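Local structure of ML032222a iGluR (Mnemiopsis leidyi, 4YKI) at residues R61-L66 against A89-T94. The protein probably forms a subunit of a glycine-activated ion channel of the ionotropic glutamate receptor family, its ligand-binding domain holding glycine. Residues are numbered along the deposited sequence; the frame is centred on the assembly and turned at random.
Sequences RKFGAL and AIDLST. With GLY (glycine), chain E.
The glycine-binding pocket of this receptor is built here from two sides: the Phe63 ring reaches toward Ile90, Asp91 and Leu92, and the bound glycine lies against one ring face. The ligand's CA sits 3.4 Å above the plane of the Phe63 ring, displaced toward the rim, and the ligand's carboxylate carbon C comes within 3.2 Å of Phe63 CD2. Leu92 CD1 meets the ring at its edge, near the plane, 4.2 Å from Phe63 CD2; with Leu92 CG anti to the backbone N (chi1 -168°), the branch swings round to the ring. Ile90 CG1 approaches Phe63 CE2 obliquely at 3.8 Å. The carboxylate of Asp91 stands nearly upright to the ring, the planes 82° apart. In the ligand-binding fold of ionotropic glutamate receptors, a two-lobed relative of periplasmic binding proteins, the chain passes here from strand 87-89 of one sheet to strand 91-93 of another, turning a corner at Ile90. Asp91, centre of an inverse gamma turn, accepts a hydrogen bond from the ligand's N on its carbonyl O (2.9 Å), and its OD2 takes a weak second one from the same nitrogen. The N-H of Ser93 gives ligand OXT a nearly straight hydrogen bond, N to OXT 2.9 Å, at 174°. An alanine in place of Phe63 takes away the ring, and the glycine, without that flat apolar wall over its CA, is likely to be held less firmly. Arg98 NH2 and His145 N also hydrogen-bond to the glycine, as does Glu188 OE1, while Glu188 OE2 is hydrogen-bonded to Ser93 OG; Arg144 makes a cation-pi contact with Phe63.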
loop_
_atom_site.group_PDB
_atom_site.type_symbol
_atom_site.label_atom_id
_atom_site.label_comp_id
_atom_site.label_asym_id
_atom_site.label_seq_id
_atom_site.Cartn_x
_atom_site.Cartn_y
_atom_site.Cartn_z
ATOM N N ARG B 61 -11.558 -22.820 9.381
ATOM C CA ARG B 61 -11.996 -21.427 9.526
ATOM C C ARG B 61 -10.876 -20.466 9.985
ATOM O O ARG B 61 -11.126 -19.438 10.594
ATOM C CB ARG B 61 -13.286 -21.339 10.352
ATOM C CG ARG B 61 -14.535 -22.056 9.717
ATOM C CD ARG B 61 -14.997 -21.398 8.373
ATOM N NE ARG B 61 -16.345 -21.808 7.953
ATOM C CZ ARG B 61 -16.629 -22.916 7.272
ATOM N NH1 ARG B 61 -15.665 -23.746 6.911
ATOM N NH2 ARG B 61 -17.883 -23.186 6.926
ATOM N N LYS B 62 -9.645 -20.812 9.638
ATOM C CA LYS B 62 -8.496 -19.960 9.916
ATOM C C LYS B 62 -8.075 -19.146 8.687
ATOM O O LYS B 62 -8.306 -19.544 7.545
ATOM C CB LYS B 62 -7.293 -20.797 10.373
ATOM C CG LYS B 62 -7.557 -21.781 11.499
ATOM C CD LYS B 62 -8.176 -21.123 12.714
ATOM C CE LYS B 62 -8.396 -22.149 13.806
ATOM N NZ LYS B 62 -9.261 -21.657 14.904
ATOM N N PHE B 63 -7.406 -18.028 8.924
ATOM C CA PHE B 63 -6.790 -17.271 7.848
ATOM C C PHE B 63 -5.548 -18.010 7.328
ATOM O O PHE B 63 -5.433 -18.276 6.134
ATOM C CB PHE B 63 -6.468 -15.831 8.289
ATOM C CG PHE B 63 -7.594 -14.861 8.057
ATOM C CD1 PHE B 63 -8.748 -14.921 8.817
ATOM C CD2 PHE B 63 -7.508 -13.904 7.067
ATOM C CE1 PHE B 63 -9.793 -14.035 8.589
ATOM C CE2 PHE B 63 -8.548 -13.026 6.833
ATOM C CZ PHE B 63 -9.695 -13.095 7.593
ATOM N N GLY B 64 -4.642 -18.360 8.242
ATOM C CA GLY B 64 -3.523 -19.240 7.938
ATOM C C GLY B 64 -2.181 -18.770 8.466
ATOM O O GLY B 64 -1.814 -17.586 8.340
ATOM N N ALA B 65 -1.439 -19.712 9.035
ATOM C CA ALA B 65 -0.105 -19.472 9.532
ATOM C C ALA B 65 0.707 -20.740 9.356
ATOM O O ALA B 65 0.151 -21.825 9.128
ATOM C CB ALA B 65 -0.143 -19.065 11.016
ATOM N N LEU B 66 2.021 -20.596 9.476
ATOM C CA LEU B 66 2.947 -21.705 9.336
ATOM C C LEU B 66 3.275 -22.301 10.713
ATOM O O LEU B 66 3.720 -21.591 11.627
ATOM C CB LEU B 66 4.224 -21.217 8.655
ATOM C CG LEU B 66 5.342 -22.246 8.454
ATOM C CD1 LEU B 66 4.904 -23.435 7.637
ATOM C CD2 LEU B 66 6.489 -21.548 7.756
ATOM N N ALA B 89 -9.632 -14.160 -1.623
ATOM C CA ALA B 89 -10.347 -12.888 -1.743
ATOM C C ALA B 89 -10.913 -12.497 -0.382
ATOM O O ALA B 89 -12.016 -12.918 -0.002
ATOM C CB ALA B 89 -11.427 -12.996 -2.784
ATOM N N ILE B 90 -10.136 -11.715 0.376
ATOM C CA ILE B 90 -10.481 -11.299 1.729
ATOM C C ILE B 90 -9.531 -10.151 2.059
ATOM O O ILE B 90 -8.695 -9.774 1.228
ATOM C CB ILE B 90 -10.337 -12.519 2.701
ATOM C CG1 ILE B 90 -11.067 -12.333 4.048
ATOM C CG2 ILE B 90 -8.857 -12.872 2.894
ATOM C CD1 ILE B 90 -12.505 -11.832 3.963
ATOM N N ASP B 91 -9.657 -9.574 3.251
ATOM C CA ASP B 91 -8.604 -8.704 3.780
ATOM C C ASP B 91 -7.437 -9.567 4.227
ATOM O O ASP B 91 -7.296 -9.883 5.402
ATOM C CB ASP B 91 -9.138 -7.842 4.918
ATOM C CG ASP B 91 -9.726 -8.637 6.081
ATOM O OD1 ASP B 91 -10.535 -9.570 5.853
ATOM O OD2 ASP B 91 -9.384 -8.276 7.254
ATOM N N LEU B 92 -6.590 -9.943 3.274
ATOM C CA LEU B 92 -5.469 -10.833 3.572
ATOM C C LEU B 92 -4.235 -9.985 3.860
ATOM O O LEU B 92 -3.690 -9.322 2.969
ATOM C CB LEU B 92 -5.171 -11.832 2.452
ATOM C CG LEU B 92 -4.206 -12.957 2.836
ATOM C CD1 LEU B 92 -4.805 -13.902 3.879
ATOM C CD2 LEU B 92 -3.783 -13.718 1.609
ATOM N N SER B 93 -3.768 -10.023 5.103
ATOM C CA SER B 93 -2.634 -9.199 5.510
ATOM C C SER B 93 -1.338 -9.710 4.915
ATOM O O SER B 93 -1.101 -10.917 4.819
ATOM C CB SER B 93 -2.524 -9.200 7.016
ATOM O OG SER B 93 -3.754 -8.756 7.553
ATOM N N THR B 94 -0.478 -8.767 4.539
ATOM C CA THR B 94 0.844 -9.081 4.008
ATOM C C THR B 94 1.837 -9.333 5.127
ATOM O O THR B 94 2.028 -8.471 6.002
ATOM C CB THR B 94 1.354 -7.969 3.078
ATOM O OG1 THR B 94 1.355 -6.714 3.770
ATOM C CG2 THR B 94 0.478 -7.880 1.847
HETATM N N GLY E . -6.742 -10.126 8.218
HETATM C CA GLY E . -6.299 -11.309 8.991
HETATM C C GLY E . -5.209 -12.108 8.317
HETATM O O GLY E . -4.714 -13.060 8.957
HETATM O OXT GLY E . -4.859 -11.812 7.154
#